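Local coordinates for protein N-terminal cyanobactin protease (Planktothrix agardhii NIES-596, PDB 4H6W) that probably acts as a serine endopeptidase in prenylagaramide maturation, this chain being the subtilisin-like protease part of a longer protein, at residues A110-V115 against I143-E148. Numbering follows the deposited sequence.
Sequences AIEQAV and IQLCQE
E112 carries the one flat group among the side chains that touch here, yet L145 meets neither the faces nor the edges of its carboxylate: L145 CD2 lies against the aliphatic stem instead, 4.1 Å from E112 CG. That methyl touches both the E112 backbone and the V115 side chain. With CG anti to the backbone N (chi1 -175°), L145 reaches across to helix 104-116, where CD2 sits 3.9 Å from E112 CA and 3.8 Å from V115 CB. The V115 and L145 side chains pass one another, each pointing toward the other's helix. V115 splits its two methyls: CG1 lies beside L145 CD2, while CG2 turns to C146 SG at 3.9 Å. The sulfur thus lies against two residues one turn apart, since I111 CG2 approaches it to 3.6 Å. Deeper in, I111 and I143 meet more loosely through their CD1 methyls.

Cut back to an alanine, V115 loses both methyls, which is likely to take one of its two neighbours from the C146 sulfur and leave the L145 tip freer to turn. Segments 110-115 and 143-148 run nearly parallel, at 19°, and their helices lead into neighbouring strands 121-124 and 152-156 of the parallel subtilase sheet; I122 and L153 close the floor beneath. The chemistry is wholly apolar from the sulfur to the leucine methyl, so shape and burial, rather than directed polar bonds, hold these two helices side by side on the sheet, with the E112 carboxylate on the solvent side.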
loop_
_atom_site.group_PDB
_atom_site.type_symbol
_atom_site.label_atom_id
_atom_site.label_comp_id
_atom_site.label_asym_id
_atom_site.label_seq_id
_atom_site.Cartn_x
_atom_site.Cartn_y
_atom_site.Cartn_z
ATOM N N ALA A 110 -9.107 -8.694 -10.837
ATOM C CA ALA A 110 -8.755 -8.890 -9.447
ATOM C C ALA A 110 -9.360 -7.769 -8.594
ATOM O O ALA A 110 -9.963 -8.037 -7.545
ATOM C CB ALA A 110 -7.250 -8.978 -9.283
ATOM N N ILE A 111 -9.237 -6.525 -9.056
ATOM C CA ILE A 111 -9.830 -5.400 -8.324
ATOM C C ILE A 111 -11.332 -5.635 -8.165
ATOM O O ILE A 111 -11.860 -5.553 -7.057
ATOM C CB ILE A 111 -9.556 -4.034 -8.995
ATOM C CG1 ILE A 111 -8.064 -3.751 -9.028
ATOM C CG2 ILE A 111 -10.252 -2.908 -8.243
ATOM C CD1 ILE A 111 -7.675 -2.685 -10.020
ATOM N N GLU A 112 -11.999 -5.970 -9.270
ATOM C CA GLU A 112 -13.432 -6.251 -9.247
ATOM C C GLU A 112 -13.768 -7.310 -8.196
ATOM O O GLU A 112 -14.739 -7.179 -7.449
ATOM C CB GLU A 112 -13.940 -6.668 -10.627
ATOM C CG GLU A 112 -15.454 -6.901 -10.680
ATOM C CD GLU A 112 -15.942 -7.364 -12.048
ATOM O OE1 GLU A 112 -15.537 -8.466 -12.489
ATOM O OE2 GLU A 112 -16.735 -6.628 -12.680
ATOM N N GLN A 113 -12.947 -8.346 -8.133
ATOM C CA GLN A 113 -13.180 -9.426 -7.188
ATOM C C GLN A 113 -12.933 -8.969 -5.746
ATOM O O GLN A 113 -13.723 -9.295 -4.842
ATOM C CB GLN A 113 -12.333 -10.643 -7.534
ATOM C CG GLN A 113 -12.834 -11.904 -6.863
ATOM C CD GLN A 113 -12.025 -13.131 -7.233
ATOM O OE1 GLN A 113 -10.911 -13.018 -7.762
ATOM N NE2 GLN A 113 -12.584 -14.322 -6.955
ATOM N N ALA A 114 -11.860 -8.197 -5.548
ATOM C CA ALA A 114 -11.547 -7.624 -4.237
ATOM C C ALA A 114 -12.716 -6.789 -3.729
ATOM O O ALA A 114 -13.105 -6.900 -2.566
ATOM C CB ALA A 114 -10.279 -6.790 -4.298
ATOM N N VAL A 115 -13.294 -5.974 -4.606
ATOM C CA VAL A 115 -14.431 -5.139 -4.218
ATOM C C VAL A 115 -15.660 -5.970 -3.819
ATOM O O VAL A 115 -16.243 -5.750 -2.760
ATOM C CB VAL A 115 -14.786 -4.119 -5.314
ATOM C CG1 VAL A 115 -16.069 -3.375 -4.952
ATOM C CG2 VAL A 115 -13.641 -3.134 -5.494
ATOM N N ILE A 143 -11.301 1.083 -11.289
ATOM C CA ILE A 143 -11.075 2.228 -10.418
ATOM C C ILE A 143 -12.392 2.986 -10.181
ATOM O O ILE A 143 -12.653 3.483 -9.077
ATOM C CB ILE A 143 -10.006 3.173 -11.015
ATOM C CG1 ILE A 143 -8.712 2.411 -11.379
ATOM C CG2 ILE A 143 -9.742 4.361 -10.093
ATOM C CD1 ILE A 143 -8.078 1.630 -10.234
ATOM N N GLN A 144 -13.224 3.066 -11.218
ATOM C CA GLN A 144 -14.563 3.634 -11.083
ATOM C C GLN A 144 -15.424 2.847 -10.105
ATOM O O GLN A 144 -16.153 3.436 -9.308
ATOM C CB GLN A 144 -15.260 3.707 -12.437
ATOM C CG GLN A 144 -14.721 4.817 -13.323
ATOM C CD GLN A 144 -15.345 4.826 -14.711
ATOM O OE1 GLN A 144 -16.404 4.231 -14.947
ATOM N NE2 GLN A 144 -14.689 5.512 -15.636
ATOM N N LEU A 145 -15.335 1.519 -10.173
ATOM C CA LEU A 145 -16.042 0.647 -9.247
ATOM C C LEU A 145 -15.644 0.956 -7.798
ATOM O O LEU A 145 -16.508 1.043 -6.918
ATOM C CB LEU A 145 -15.781 -0.827 -9.576
ATOM C CG LEU A 145 -16.555 -1.865 -8.751
ATOM C CD1 LEU A 145 -18.010 -1.920 -9.188
ATOM C CD2 LEU A 145 -15.921 -3.238 -8.848
ATOM N N CYS A 146 -14.345 1.149 -7.569
ATOM C CA CYS A 146 -13.827 1.497 -6.239
ATOM C C CYS A 146 -14.365 2.827 -5.741
ATOM O O CYS A 146 -14.727 2.952 -4.568
ATOM C CB CYS A 146 -12.296 1.568 -6.254
ATOM S SG CYS A 146 -11.479 -0.007 -6.531
ATOM N N GLN A 147 -14.382 3.826 -6.630
ATOM C CA GLN A 147 -14.938 5.143 -6.304
ATOM C C GLN A 147 -16.378 5.007 -5.839
ATOM O O GLN A 147 -16.763 5.583 -4.831
ATOM C CB GLN A 147 -14.877 6.083 -7.506
ATOM C CG GLN A 147 -15.535 7.436 -7.276
ATOM C CD GLN A 147 -14.756 8.314 -6.310
ATOM O OE1 GLN A 147 -13.515 8.279 -6.279
ATOM N NE2 GLN A 147 -15.473 9.109 -5.519
ATOM N N GLU A 148 -17.159 4.223 -6.576
ATOM C CA GLU A 148 -18.579 4.049 -6.281
ATOM C C GLU A 148 -18.854 3.299 -4.983
ATOM O O GLU A 148 -19.919 3.468 -4.384
ATOM C CB GLU A 148 -19.291 3.381 -7.455
ATOM C CG GLU A 148 -19.331 4.259 -8.699
ATOM C CD GLU A 148 -19.759 3.520 -9.961
ATOM O OE1 GLU A 148 -19.731 2.262 -9.985
ATOM O OE2 GLU A 148 -20.116 4.211 -10.943
#